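Local coordinates for protein 2-hydroxyisobutyryl-CoA synthetase (Aquincola tertiaricarbonis, PDB 6HDY) that is a CoA synthetase of the ANL superfamily, with an AMP-binding domain and a smaller C-terminal domain, at residues H400-T405 with R468-D473. Numbering follows the deposited sequence.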
# COMPACT_ATOMS: atom_id res chain seq x y z
N HIS A 400 16.78 21.79 6.16
CA HIS A 400 17.76 22.58 5.41
C HIS A 400 17.76 22.12 3.96
O HIS A 400 17.22 21.05 3.64
CB HIS A 400 19.17 22.46 6.03
CG HIS A 400 19.82 21.13 5.82
ND1 HIS A 400 19.59 20.07 6.68
CD2 HIS A 400 20.70 20.73 4.87
CE1 HIS A 400 20.33 19.07 6.23
NE2 HIS A 400 21.01 19.41 5.14
N ARG A 401 18.37 22.93 3.09
CA ARG A 401 18.61 22.63 1.68
C ARG A 401 20.06 23.00 1.40
O ARG A 401 20.61 23.94 2.00
CB ARG A 401 17.70 23.44 0.74
CG ARG A 401 16.20 23.09 0.72
CD ARG A 401 15.83 21.80 -0.02
NE ARG A 401 15.64 20.75 0.97
CZ ARG A 401 14.49 20.18 1.27
NH1 ARG A 401 13.40 20.44 0.55
NH2 ARG A 401 14.41 19.33 2.27
N ILE A 402 20.70 22.23 0.51
CA ILE A 402 22.05 22.49 0.03
C ILE A 402 21.84 22.95 -1.42
O ILE A 402 21.13 22.28 -2.17
CB ILE A 402 22.97 21.24 0.13
CG1 ILE A 402 22.91 20.60 1.53
CG2 ILE A 402 24.39 21.57 -0.29
CD1 ILE A 402 23.26 19.12 1.53
N VAL A 403 22.33 24.16 -1.76
CA VAL A 403 22.19 24.74 -3.10
C VAL A 403 23.55 24.70 -3.80
O VAL A 403 24.52 25.31 -3.34
CB VAL A 403 21.49 26.13 -3.14
CG1 VAL A 403 21.42 26.68 -4.56
CG2 VAL A 403 20.08 26.06 -2.54
N ILE A 404 23.64 23.89 -4.88
CA ILE A 404 24.89 23.67 -5.62
C ILE A 404 24.75 23.88 -7.12
O ILE A 404 23.66 24.08 -7.65
CB ILE A 404 25.52 22.25 -5.32
CG1 ILE A 404 24.74 21.11 -6.06
CG2 ILE A 404 25.69 21.97 -3.81
CD1 ILE A 404 25.49 19.76 -6.20
N THR A 405 25.90 23.81 -7.80
CA THR A 405 26.01 23.78 -9.25
C THR A 405 27.07 22.75 -9.64
O THR A 405 28.18 22.77 -9.10
CB THR A 405 26.19 25.17 -9.88
OG1 THR A 405 26.04 25.01 -11.29
CG2 THR A 405 27.55 25.84 -9.56
N ARG A 468 15.23 14.85 -0.25
CA ARG A 468 16.02 15.35 -1.40
C ARG A 468 16.42 16.79 -1.05
O ARG A 468 15.67 17.73 -1.32
CB ARG A 468 15.23 15.26 -2.73
CG ARG A 468 14.40 13.99 -2.95
CD ARG A 468 15.22 12.75 -3.30
NE ARG A 468 14.35 11.65 -3.74
CZ ARG A 468 14.73 10.37 -3.84
NH1 ARG A 468 15.96 10.01 -3.51
NH2 ARG A 468 13.87 9.45 -4.25
N ARG A 469 17.55 16.93 -0.36
CA ARG A 469 18.00 18.23 0.16
C ARG A 469 18.94 18.99 -0.77
O ARG A 469 19.17 20.18 -0.53
CB ARG A 469 18.62 18.09 1.57
CG ARG A 469 17.56 17.72 2.58
CD ARG A 469 18.04 17.80 4.01
NE ARG A 469 16.95 17.44 4.92
CZ ARG A 469 16.81 16.26 5.51
NH1 ARG A 469 17.73 15.32 5.35
NH2 ARG A 469 15.77 16.02 6.29
N VAL A 470 19.44 18.35 -1.83
CA VAL A 470 20.32 19.04 -2.77
C VAL A 470 19.54 19.60 -3.95
O VAL A 470 18.79 18.87 -4.60
CB VAL A 470 21.54 18.18 -3.18
CG1 VAL A 470 22.38 18.91 -4.23
CG2 VAL A 470 22.39 17.84 -1.97
N ILE A 471 19.71 20.92 -4.19
CA ILE A 471 19.15 21.66 -5.31
C ILE A 471 20.38 21.96 -6.15
O ILE A 471 21.22 22.77 -5.74
CB ILE A 471 18.38 22.95 -4.87
CG1 ILE A 471 17.32 22.64 -3.80
CG2 ILE A 471 17.74 23.63 -6.09
CD1 ILE A 471 16.93 23.85 -2.94
N ASP A 472 20.54 21.24 -7.28
CA ASP A 472 21.71 21.28 -8.16
C ASP A 472 21.57 22.25 -9.38
O ASP A 472 22.37 22.17 -10.31
CB ASP A 472 22.04 19.83 -8.61
CG ASP A 472 23.10 19.68 -9.69
OD1 ASP A 472 24.25 20.12 -9.46
OD2 ASP A 472 22.76 19.20 -10.79
N ASP A 473 20.64 23.22 -9.31
CA ASP A 473 20.35 24.21 -10.35
C ASP A 473 21.36 25.39 -10.36
O ASP A 473 21.59 26.03 -9.34
CB ASP A 473 18.90 24.71 -10.18
CG ASP A 473 18.29 25.48 -11.33
OD1 ASP A 473 18.77 26.59 -11.62
OD2 ASP A 473 17.24 25.04 -11.84
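Strands 399-403 and 470-471 pair in parallel, and the ladder runs from Arg469 to Ile404: Ile402 N donates to Arg469 O (2.8 Å), Ile471 N to Ile402 O and Ile404 N to Ile471 O. All three bonds are nearly straight, with angles at hydrogen of at least 172°. Beside them, CA-H...O contacts run to the same carbonyls, such as Val470 CA to Ile402 O (3.4 Å).

Val470 sits between two isoleucines. Val470 CG2 meets Ile402 CD1 (3.8 Å), and Val470 CG1 meets Ile404 CG1 (3.7 Å). On the other face of the sheet, Ile471 CD1 lies against Val403 CG2 (3.9 Å) and reaches back to the aliphatic part of Arg401. The Arg401 chain bends at chi2 and chi3, which brings its guanidinium over the carbonyl oxygen of Arg468. Arg469 instead runs extended from CG to NE. Arg469 CD packs on one face of the His400 ring, a CH-pi contact 3.6 Å from the ring centroid and 21° off the normal. The ring and the Arg469 guanidinium are turned only 20° from each other.

Arg401 NH2 and Arg469 NE come within 4.1 Å. Glu399 forms salt bridges with both arginines, one through each carboxylate oxygen, and probably offsets their like charges. Tyr396 OH hydrogen-bonds His400 ND1.

Asp473 N-caps helix 474-486, its OD1 bonded to Val476 N; Val403 packs on this helix, and His400 on helix 383-391. Strand 470-471 lies at one end of the mixed sheet in the C-terminal domain, beside strand 399-403, in an alpha/beta unit characteristic of the ANL superfamily.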